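Local coordinates for protein alpha,alpha-trehalose-phosphate synthase (UDP-forming) (PDB 5TVG) that belongs to glycosyltransferase family 20, whose members have the two-domain GT-B architecture, and binds uridine-5'-diphosphate and a magnesium ion in this crystal, at residues V247-R252 and R352-A357; K266-V271 and V364-P369; F358-Q363 and S384-D389. One frame throughout, in Å; residues are numbered along the deposited sequence.

Contact 1 (V247-R252 and R352-A357); sequences VQYGGR and RNLLMA. With UDP (uridine-5'-diphosphate), chain I.
Tyr249 sets one face of its ring over the CB of Asn353, a compact case of a helix held by the turn that follows another helix. The CB of Asn353 sits 3.5 Å from the centroid of the Tyr249 ring and only 7° off its normal, a CH-pi contact almost over the centre. Beyond CB the amide tilts 55° from the ring plane, and Asn353 OD1 comes to 3.5 Å from Tyr249 CE1. With chi1 at -80°, the Tyr249 ring stands opposite the carbonyl carbon, so its length runs along the helix from Ala357 toward Asn353. Near the plane of the ring, Leu354 CD2 meets its edge at CD2 and also packs 3.7 Å from Arg252 CB. Ala357 CB rests 3.8 Å from the backbone Tyr249 O and 4.4 Å from Tyr249 CB. On helix 352-361, Arg352 NE makes weak hydrogen bonds to O2' and O3' of uridine-5'-diphosphate, while Glu380 pairs with Arg352 NH2. A type I beta turn, Tyr249 to Arg252, thus backs a helix whose first turn contributes Arg352 and Leu355 to the nucleotide pocket of a GT-B protein.

Contact 2 (K266-V271 and V364-P369); sequences KLVMSV and VGYVTP
The carbonyl oxygen of Tyr366 is gripped by a side chain and a water at the place where two parallel strands begin to separate. Ser270 OG donates to Tyr366 O at 2.7 Å, lying in the carbonyl plane and on a lone pair. Water 1 accepts from Val271 N and is hydrogen-bonded to Tyr366 O, both at 3.0 Å, so it bridges the strands one step beyond their last direct backbone bond. The hydroxyl of Ser270 reaches this oxygen because chi1, -72°, turns it away from its own carbonyl carbon; it also comes 3.4 Å from Tyr366 CB.

Further back the strands pair directly through their backbones. Met269 N donates to Val364 O at 3.0 Å with a nearly straight N-H...O angle of 167°, and Met269 O in turn receives Tyr366 N at 3.1 Å. Met269 thus uses both its N-H and its C=O on the neighbouring strand, as is usual in a parallel sheet. The bond from Val364 N to Leu267 O is weak.

On one face of the sheet the side chains of Val268 and Val364 lie side by side, pointing the same way, with Val268 CG2 4.1 Å from Val364 CB. Val268 CG1 turns to Tyr366 CB at 3.7 Å, while the phenol OH is bonded to Arg283 O. Met269 projects from the other face, where its partner is Gly365.

Strands 266-271 and 364-367 are the central pair of a six-stranded parallel sheet of the Rossmann-like kind found in GT-B proteins. Strand 301-306 pairs with the far edge of 266-271; helix 416-428 covers the face of Val364 and Tyr366, and helix 352-361 covers that of Met269.

Contact 3 (F358-Q363 and S384-D389); sequences FFRMSQ and SQDPAD. With MG (magnesium ion), chain O.
A magnesium site joins the end of helix 352-361 to the loop that follows helix 376-384, with ligands from both segments. Arg360 O binds the metal at 2.1 Å and Ser362 O at 2.3 Å, while Gln385 OE1 reaches across from the loop to bind it at 2.2 Å. Water 3 is a longer ligand and donates a hydrogen bond to Asp389 O. Water 2 forms a second bridge, accepting from Asp386 N and hydrogen-bonded to Arg360 O and Asp389 O.

The amide of Gln385 is occupied at both ends. Its chain folds back, with chi1 at -62° and another bend at chi2, which carries the amide to the end of the helix. There Gln385 NE2 donates to Phe359 O at 2.7 Å; the bond is nearly straight, but the nitrogen stands above the carbonyl plane. From the opposite face of that plane Ser362 OG also donates to Phe359 O, so two donors hold one carbonyl where the helix stops. Tyr381 O takes a further bond from Gln385 NE2, which would fix the rotation of the amide and steer OE1 to the metal.

In the C-terminal Rossmann-like domain of this GT-B protein the site lies where the chain passes from helix 352-361 into strand 364-367. Arg360, extended from CG to NE, runs over the loop backbone, and its NH1 donates to Ser384 O at 2.8 Å. Asp386 CB lies over one face of the guanidinium, 3.4 Å from Arg360 NH2. Carboxylate and guanidinium planes are only 7° from parallel; the salt bridge of Asp386 OD1 to Arg360 NH2 is long, and the oxygen lies well out of the guanidinium plane, so it is a matter of charge alone. Phe359 CB packs 3.7 Å from Ser384 CB, and Ser384 OG, bonded to Glu380 O, lies at the Phe359 ring edge.

Helix 352-361 ties the three contacts together: its first half serves contact 1, its second half contact 3, and the chain then passes through Ser362 and Gln363 into strand 364-367 of contact 2. Contacts 1 and 3 have centres about 11 Å apart and meet where Val247 CG2 lies 3.4 Å from Arg360 CZ. Contacts 2 and 3, with centres about 12 Å apart, are joined by a probable hydrogen bond of 2.8 Å between Leu267 N and Gln363 OE1. Between contacts 1 and 2, Leu355 CD2 packs on Val271 CG2, and both residues line the uridine-5'-diphosphate pocket. The magnesium ion lies toward the opposite end of the helix, about 10 Å from the Ala357 side chain.

Contact 1 (V247-R252 and R352-A357)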
loop_
_atom_site.group_PDB
_atom_site.type_symbol
_atom_site.label_atom_id
_atom_site.label_comp_id
_atom_site.label_asym_id
_atom_site.label_seq_id
_atom_site.Cartn_x
_atom_site.Cartn_y
_atom_site.Cartn_z
ATOM N N VAL A 247 -30.638 -19.379 26.362
ATOM C CA VAL A 247 -31.942 -19.983 26.126
ATOM C C VAL A 247 -33.019 -18.908 26.059
ATOM O O VAL A 247 -33.857 -18.907 25.146
ATOM C CB VAL A 247 -32.222 -21.018 27.239
ATOM C CG1 VAL A 247 -33.694 -21.366 27.316
ATOM C CG2 VAL A 247 -31.373 -22.274 27.015
ATOM N N GLN A 248 -32.959 -17.942 26.983
ATOM C CA GLN A 248 -33.978 -16.906 27.080
ATOM C C GLN A 248 -34.070 -16.103 25.795
ATOM O O GLN A 248 -35.168 -15.763 25.349
ATOM C CB GLN A 248 -33.646 -15.981 28.257
ATOM C CG GLN A 248 -34.573 -14.787 28.442
ATOM C CD GLN A 248 -34.090 -13.800 29.539
ATOM O OE1 GLN A 248 -33.034 -13.986 30.171
ATOM N NE2 GLN A 248 -34.876 -12.746 29.757
ATOM N N TYR A 249 -32.947 -15.873 25.139
ATOM C CA TYR A 249 -32.918 -15.075 23.926
ATOM C C TYR A 249 -32.973 -15.933 22.661
ATOM O O TYR A 249 -32.811 -15.405 21.558
ATOM C CB TYR A 249 -31.683 -14.189 23.924
ATOM C CG TYR A 249 -31.819 -12.935 24.760
ATOM C CD1 TYR A 249 -31.886 -12.994 26.154
ATOM C CD2 TYR A 249 -31.883 -11.681 24.148
ATOM C CE1 TYR A 249 -32.014 -11.832 26.914
ATOM C CE2 TYR A 249 -32.000 -10.518 24.901
ATOM C CZ TYR A 249 -32.072 -10.596 26.276
ATOM O OH TYR A 249 -32.189 -9.436 27.008
ATOM N N GLY A 250 -33.216 -17.243 22.798
ATOM C CA GLY A 250 -33.213 -18.121 21.641
ATOM C C GLY A 250 -34.276 -17.797 20.607
ATOM O O GLY A 250 -34.175 -18.254 19.463
ATOM N N GLY A 251 -35.270 -16.987 20.961
ATOM C CA GLY A 251 -36.318 -16.676 20.006
ATOM C C GLY A 251 -36.331 -15.246 19.492
ATOM O O GLY A 251 -37.264 -14.856 18.779
ATOM N N ARG A 252 -35.320 -14.451 19.842
ATOM C CA ARG A 252 -35.262 -13.075 19.372
ATOM C C ARG A 252 -35.062 -13.042 17.859
ATOM O O ARG A 252 -34.552 -13.991 17.261
ATOM C CB ARG A 252 -34.139 -12.315 20.078
ATOM C CG ARG A 252 -34.363 -12.106 21.580
ATOM C CD ARG A 252 -35.700 -11.426 21.864
ATOM N NE ARG A 252 -35.767 -10.884 23.220
ATOM C CZ ARG A 252 -36.246 -11.544 24.269
ATOM N NH1 ARG A 252 -36.263 -10.969 25.464
ATOM N NH2 ARG A 252 -36.706 -12.779 24.123
ATOM N N ARG A 352 -25.061 -8.508 24.151
ATOM C CA ARG A 352 -24.281 -9.662 24.611
ATOM C C ARG A 352 -25.148 -10.909 24.783
ATOM O O ARG A 352 -24.713 -12.024 24.474
ATOM C CB ARG A 352 -23.567 -9.310 25.915
ATOM C CG ARG A 352 -22.417 -10.205 26.248
ATOM C CD ARG A 352 -21.463 -9.604 27.280
ATOM N NE ARG A 352 -20.767 -10.685 27.976
ATOM C CZ ARG A 352 -21.271 -11.299 29.038
ATOM N NH1 ARG A 352 -22.450 -10.902 29.494
ATOM N NH2 ARG A 352 -20.608 -12.290 29.646
ATOM N N ASN A 353 -26.387 -10.751 25.238
ATOM C CA ASN A 353 -27.251 -11.923 25.356
ATOM C C ASN A 353 -27.593 -12.526 23.991
ATOM O O ASN A 353 -27.765 -13.753 23.889
ATOM C CB ASN A 353 -28.520 -11.561 26.102
ATOM C CG ASN A 353 -28.252 -11.266 27.559
ATOM O OD1 ASN A 353 -29.000 -10.531 28.188
ATOM N ND2 ASN A 353 -27.143 -11.789 28.084
ATOM N N LEU A 354 -27.727 -11.697 22.941
ATOM C CA LEU A 354 -27.894 -12.259 21.597
ATOM C C LEU A 354 -26.685 -13.104 21.216
ATOM O O LEU A 354 -26.828 -14.192 20.644
ATOM C CB LEU A 354 -28.117 -11.145 20.564
ATOM C CG LEU A 354 -29.508 -10.501 20.530
ATOM C CD1 LEU A 354 -29.563 -9.304 19.591
ATOM C CD2 LEU A 354 -30.529 -11.544 20.087
ATOM N N LEU A 355 -25.484 -12.628 21.548
ATOM C CA LEU A 355 -24.285 -13.391 21.232
ATOM C C LEU A 355 -24.350 -14.802 21.821
ATOM O O LEU A 355 -23.926 -15.776 21.176
ATOM C CB LEU A 355 -23.044 -12.638 21.727
ATOM C CG LEU A 355 -22.713 -11.296 21.071
ATOM C CD1 LEU A 355 -21.403 -10.786 21.582
ATOM C CD2 LEU A 355 -22.648 -11.441 19.545
ATOM N N MET A 356 -24.871 -14.933 23.044
ATOM C CA MET A 356 -24.985 -16.255 23.674
ATOM C C MET A 356 -25.925 -17.173 22.899
ATOM O O MET A 356 -25.647 -18.364 22.738
ATOM C CB MET A 356 -25.431 -16.104 25.131
ATOM C CG MET A 356 -24.583 -15.070 25.904
ATOM S SD MET A 356 -22.808 -15.419 25.797
ATOM C CE MET A 356 -22.095 -13.838 26.163
ATOM N N ALA A 357 -27.054 -16.648 22.421
ATOM C CA ALA A 357 -27.930 -17.478 21.605
ATOM C C ALA A 357 -27.263 -17.881 20.275
ATOM O O ALA A 357 -27.560 -18.963 19.757
ATOM C CB ALA A 357 -29.266 -16.773 21.359
HETATM N N1 UDP I . -18.598 -8.585 23.419
HETATM C C2 UDP I . -19.906 -8.150 23.311
HETATM N N3 UDP I . -20.281 -7.725 22.063
HETATM C C4 UDP I . -19.497 -7.683 20.928
HETATM C C5 UDP I . -18.141 -8.145 21.116
HETATM C C6 UDP I . -17.744 -8.561 22.337
HETATM O O2 UDP I . -20.689 -8.163 24.248
HETATM O O4 UDP I . -19.985 -7.250 19.863
HETATM C "C1'" UDP I . -18.148 -9.044 24.753
HETATM C "C2'" UDP I . -17.941 -10.551 24.920
HETATM O "O2'" UDP I . -19.163 -11.116 25.354
HETATM C "C3'" UDP I . -16.931 -10.585 26.064
HETATM C "C4'" UDP I . -16.072 -9.360 25.780
HETATM O "O4'" UDP I . -16.909 -8.441 25.047
HETATM O "O3'" UDP I . -17.495 -10.572 27.370
HETATM C "C5'" UDP I . -14.890 -9.686 24.912
HETATM O "O5'" UDP I . -13.841 -9.911 25.852
HETATM P PA UDP I . -12.670 -10.901 25.544
HETATM O O1A UDP I . -12.028 -11.191 26.856
HETATM O O2A UDP I . -13.144 -12.087 24.720
HETATM O O3A UDP I . -11.668 -10.059 24.630
HETATM P PB UDP I . -11.416 -8.493 24.680
HETATM O O1B UDP I . -11.498 -8.145 26.170
HETATM O O2B UDP I . -9.937 -8.353 24.356
HETATM O O3B UDP I . -12.334 -7.750 23.773
#

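Contact 2 (K266-V271 and V364-P369)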
loop_
_atom_site.group_PDB
_atom_site.type_symbol
_atom_site.label_atom_id
_atom_site.label_comp_id
_atom_site.label_asym_id
_atom_site.label_seq_id
_atom_site.Cartn_x
_atom_site.Cartn_y
_atom_site.Cartn_z
ATOM N N LYS A 266 -24.284 -26.093 8.668
ATOM C CA LYS A 266 -23.559 -25.970 9.929
ATOM C C LYS A 266 -23.010 -24.562 10.080
ATOM O O LYS A 266 -22.764 -23.861 9.098
ATOM C CB LYS A 266 -22.415 -26.995 10.002
ATOM C CG LYS A 266 -22.849 -28.426 9.663
ATOM C CD LYS A 266 -22.591 -29.390 10.807
ATOM C CE LYS A 266 -23.403 -30.682 10.664
ATOM N NZ LYS A 266 -24.813 -30.507 11.154
ATOM N N LEU A 267 -22.830 -24.144 11.330
ATOM C CA LEU A 267 -22.489 -22.766 11.649
ATOM C C LEU A 267 -21.195 -22.740 12.442
ATOM O O LEU A 267 -21.101 -23.356 13.505
ATOM C CB LEU A 267 -23.624 -22.106 12.428
ATOM C CG LEU A 267 -23.314 -20.736 13.052
ATOM C CD1 LEU A 267 -22.991 -19.690 11.930
ATOM C CD2 LEU A 267 -24.422 -20.281 13.963
ATOM N N VAL A 268 -20.204 -22.043 11.914
ATOM C CA VAL A 268 -18.984 -21.722 12.633
ATOM C C VAL A 268 -19.108 -20.263 13.043
ATOM O O VAL A 268 -19.390 -19.397 12.204
ATOM C CB VAL A 268 -17.728 -21.955 11.771
ATOM C CG1 VAL A 268 -16.469 -21.592 12.560
ATOM C CG2 VAL A 268 -17.624 -23.418 11.267
ATOM N N MET A 269 -18.959 -20.004 14.333
ATOM C CA MET A 269 -19.232 -18.710 14.933
ATOM C C MET A 269 -17.966 -18.101 15.536
ATOM O O MET A 269 -17.250 -18.766 16.295
ATOM C CB MET A 269 -20.313 -18.875 16.010
ATOM C CG MET A 269 -20.817 -17.589 16.431
ATOM S SD MET A 269 -22.000 -16.893 15.293
ATOM C CE MET A 269 -21.924 -15.283 16.050
ATOM N N SER A 270 -17.737 -16.816 15.265
ATOM C CA SER A 270 -16.658 -16.048 15.878
ATOM C C SER A 270 -17.202 -14.693 16.295
ATOM O O SER A 270 -18.002 -14.102 15.571
ATOM C CB SER A 270 -15.487 -15.816 14.926
ATOM O OG SER A 270 -14.767 -16.999 14.717
ATOM N N VAL A 271 -16.768 -14.208 17.462
ATOM C CA VAL A 271 -17.041 -12.843 17.928
ATOM C C VAL A 271 -15.729 -12.265 18.450
ATOM O O VAL A 271 -15.114 -12.846 19.361
ATOM C CB VAL A 271 -18.118 -12.777 19.031
ATOM C CG1 VAL A 271 -18.238 -11.319 19.536
ATOM C CG2 VAL A 271 -19.483 -13.249 18.513
ATOM N N VAL A 364 -19.488 -24.853 16.042
ATOM C CA VAL A 364 -18.076 -24.610 16.319
ATOM C C VAL A 364 -17.896 -23.192 16.831
ATOM O O VAL A 364 -18.423 -22.239 16.244
ATOM C CB VAL A 364 -17.205 -24.804 15.056
ATOM C CG1 VAL A 364 -15.744 -24.534 15.366
ATOM C CG2 VAL A 364 -17.408 -26.197 14.448
ATOM N N GLY A 365 -17.093 -23.046 17.897
ATOM C CA GLY A 365 -16.582 -21.751 18.299
ATOM C C GLY A 365 -15.134 -21.623 17.859
ATOM O O GLY A 365 -14.289 -22.438 18.214
ATOM N N TYR A 366 -14.854 -20.553 17.145
ATOM C CA TYR A 366 -13.619 -20.417 16.394
ATOM C C TYR A 366 -12.931 -19.206 16.997
ATOM O O TYR A 366 -13.266 -18.060 16.671
ATOM C CB TYR A 366 -13.959 -20.261 14.923
ATOM C CG TYR A 366 -12.853 -20.452 13.926
ATOM C CD1 TYR A 366 -11.622 -21.059 14.256
ATOM C CD2 TYR A 366 -13.035 -19.979 12.619
ATOM C CE1 TYR A 366 -10.622 -21.192 13.274
ATOM C CE2 TYR A 366 -12.080 -20.123 11.667
ATOM C CZ TYR A 366 -10.875 -20.715 11.966
ATOM O OH TYR A 366 -9.949 -20.776 10.924
ATOM N N VAL A 367 -12.025 -19.465 17.933
ATOM C CA VAL A 367 -11.455 -18.429 18.787
ATOM C C VAL A 367 -9.944 -18.617 18.732
ATOM O O VAL A 367 -9.369 -19.358 19.540
ATOM C CB VAL A 367 -11.959 -18.510 20.228
ATOM C CG1 VAL A 367 -11.379 -17.352 21.077
ATOM C CG2 VAL A 367 -13.470 -18.500 20.249
ATOM N N THR A 368 -9.290 -17.883 17.823
ATOM C CA THR A 368 -7.884 -18.135 17.502
ATOM C C THR A 368 -7.016 -16.882 17.588
ATOM O O THR A 368 -6.298 -16.558 16.646
ATOM C CB THR A 368 -7.770 -18.777 16.112
ATOM O OG1 THR A 368 -8.240 -17.862 15.099
ATOM C CG2 THR A 368 -8.537 -20.086 16.070
ATOM N N PRO A 369 -7.004 -16.172 18.729
ATOM C CA PRO A 369 -6.157 -14.969 18.806
ATOM C C PRO A 369 -4.682 -15.310 18.662
ATOM O O PRO A 369 -4.232 -16.378 19.079
ATOM C CB PRO A 369 -6.459 -14.406 20.197
ATOM C CG PRO A 369 -6.926 -15.569 20.968
ATOM C CD PRO A 369 -7.695 -16.415 20.000
HETATM O O HOH W 1 -14.250 -15.662 18.215
#

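Contact 3 (F358-Q363 and S384-D389)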
loop_
_atom_site.group_PDB
_atom_site.type_symbol
_atom_site.label_atom_id
_atom_site.label_comp_id
_atom_site.label_asym_id
_atom_site.label_seq_id
_atom_site.Cartn_x
_atom_site.Cartn_y
_atom_site.Cartn_z
ATOM N N PHE A 358 -26.394 -17.026 19.701
ATOM C CA PHE A 358 -25.642 -17.400 18.492
ATOM C C PHE A 358 -24.662 -18.541 18.777
ATOM O O PHE A 358 -24.571 -19.495 18.001
ATOM C CB PHE A 358 -24.864 -16.201 17.919
ATOM C CG PHE A 358 -25.719 -15.033 17.512
ATOM C CD1 PHE A 358 -27.042 -15.201 17.145
ATOM C CD2 PHE A 358 -25.182 -13.746 17.513
ATOM C CE1 PHE A 358 -27.827 -14.113 16.779
ATOM C CE2 PHE A 358 -25.958 -12.641 17.165
ATOM C CZ PHE A 358 -27.291 -12.826 16.792
ATOM N N PHE A 359 -23.896 -18.432 19.876
ATOM C CA PHE A 359 -22.954 -19.481 20.273
ATOM C C PHE A 359 -23.661 -20.823 20.428
ATOM O O PHE A 359 -23.179 -21.852 19.939
ATOM C CB PHE A 359 -22.265 -19.111 21.592
ATOM C CG PHE A 359 -21.336 -17.928 21.493
ATOM C CD1 PHE A 359 -20.767 -17.571 20.277
ATOM C CD2 PHE A 359 -21.092 -17.127 22.625
ATOM C CE1 PHE A 359 -19.922 -16.479 20.182
ATOM C CE2 PHE A 359 -20.249 -16.040 22.546
ATOM C CZ PHE A 359 -19.653 -15.705 21.322
ATOM N N ARG A 360 -24.805 -20.836 21.124
ATOM C CA ARG A 360 -25.541 -22.086 21.328
ATOM C C ARG A 360 -25.975 -22.717 20.004
ATOM O O ARG A 360 -25.902 -23.939 19.835
ATOM C CB ARG A 360 -26.755 -21.814 22.196
ATOM C CG ARG A 360 -27.539 -23.019 22.655
ATOM C CD ARG A 360 -28.555 -22.530 23.712
ATOM N NE ARG A 360 -29.269 -23.617 24.364
ATOM C CZ ARG A 360 -28.926 -24.144 25.534
ATOM N NH1 ARG A 360 -27.861 -23.679 26.192
ATOM N NH2 ARG A 360 -29.652 -25.135 26.044
ATOM N N MET A 361 -26.470 -21.898 19.073
ATOM C CA MET A 361 -26.948 -22.414 17.794
ATOM C C MET A 361 -25.819 -23.043 16.999
ATOM O O MET A 361 -26.054 -24.005 16.269
ATOM C CB MET A 361 -27.629 -21.299 16.980
ATOM C CG MET A 361 -28.339 -21.775 15.686
ATOM S SD MET A 361 -28.802 -20.344 14.637
ATOM C CE MET A 361 -28.916 -19.122 15.938
ATOM N N SER A 362 -24.595 -22.533 17.146
ATOM C CA SER A 362 -23.472 -22.953 16.323
ATOM C C SER A 362 -22.970 -24.342 16.693
ATOM O O SER A 362 -23.218 -24.864 17.788
ATOM C CB SER A 362 -22.301 -21.987 16.453
ATOM O OG SER A 362 -21.820 -22.014 17.783
ATOM N N GLN A 363 -22.232 -24.938 15.740
ATOM C CA GLN A 363 -21.536 -26.199 15.955
ATOM C C GLN A 363 -20.090 -25.989 16.378
ATOM O O GLN A 363 -19.516 -26.862 17.032
ATOM C CB GLN A 363 -21.558 -27.054 14.660
ATOM C CG GLN A 363 -22.923 -27.687 14.370
ATOM C CD GLN A 363 -24.064 -26.650 14.138
ATOM O OE1 GLN A 363 -23.986 -25.784 13.267
ATOM N NE2 GLN A 363 -25.097 -26.736 14.950
ATOM N N SER A 384 -22.579 -21.314 26.704
ATOM C CA SER A 384 -23.834 -21.150 25.997
ATOM C C SER A 384 -24.391 -22.467 25.502
ATOM O O SER A 384 -25.567 -22.517 25.109
ATOM C CB SER A 384 -23.651 -20.212 24.788
ATOM O OG SER A 384 -23.214 -18.914 25.187
ATOM N N GLN A 385 -23.574 -23.520 25.470
ATOM C CA GLN A 385 -23.966 -24.709 24.730
ATOM C C GLN A 385 -25.040 -25.489 25.461
ATOM O O GLN A 385 -25.094 -25.530 26.685
ATOM C CB GLN A 385 -22.760 -25.628 24.447
ATOM C CG GLN A 385 -21.668 -24.996 23.581
ATOM C CD GLN A 385 -22.207 -24.451 22.273
ATOM O OE1 GLN A 385 -22.751 -25.201 21.445
ATOM N NE2 GLN A 385 -22.104 -23.131 22.089
ATOM N N ASP A 386 -25.860 -26.160 24.684
ATOM C CA ASP A 386 -26.769 -27.151 25.224
ATOM C C ASP A 386 -26.008 -28.447 25.500
ATOM O O ASP A 386 -25.455 -29.045 24.559
ATOM C CB ASP A 386 -27.884 -27.383 24.217
ATOM C CG ASP A 386 -28.910 -28.365 24.692
ATOM O OD1 ASP A 386 -28.728 -28.995 25.762
ATOM O OD2 ASP A 386 -29.905 -28.523 23.967
ATOM N N PRO A 387 -25.962 -28.918 26.750
ATOM C CA PRO A 387 -25.218 -30.155 27.061
ATOM C C PRO A 387 -25.749 -31.383 26.363
ATOM O O PRO A 387 -25.040 -32.388 26.301
ATOM C CB PRO A 387 -25.351 -30.295 28.588
ATOM C CG PRO A 387 -26.538 -29.451 28.931
ATOM C CD PRO A 387 -26.544 -28.307 27.961
ATOM N N ALA A 388 -26.988 -31.362 25.884
ATOM C CA ALA A 388 -27.499 -32.496 25.132
ATOM C C ALA A 388 -26.946 -32.533 23.705
ATOM O O ALA A 388 -26.960 -33.595 23.062
ATOM C CB ALA A 388 -29.026 -32.448 25.116
ATOM N N ASP A 389 -26.444 -31.398 23.200
ATOM C CA ASP A 389 -25.893 -31.312 21.847
ATOM C C ASP A 389 -24.907 -30.145 21.767
ATOM O O ASP A 389 -25.225 -29.082 21.210
ATOM C CB ASP A 389 -27.023 -31.163 20.835
ATOM C CG ASP A 389 -26.543 -31.271 19.415
ATOM O OD1 ASP A 389 -25.348 -31.586 19.204
ATOM O OD2 ASP A 389 -27.350 -30.963 18.510
HETATM MG MG MG O . -24.224 -25.183 19.801
HETATM O O HOH W 2 -25.832 -26.334 21.589
HETATM O O HOH W 3 -24.399 -27.615 19.033
#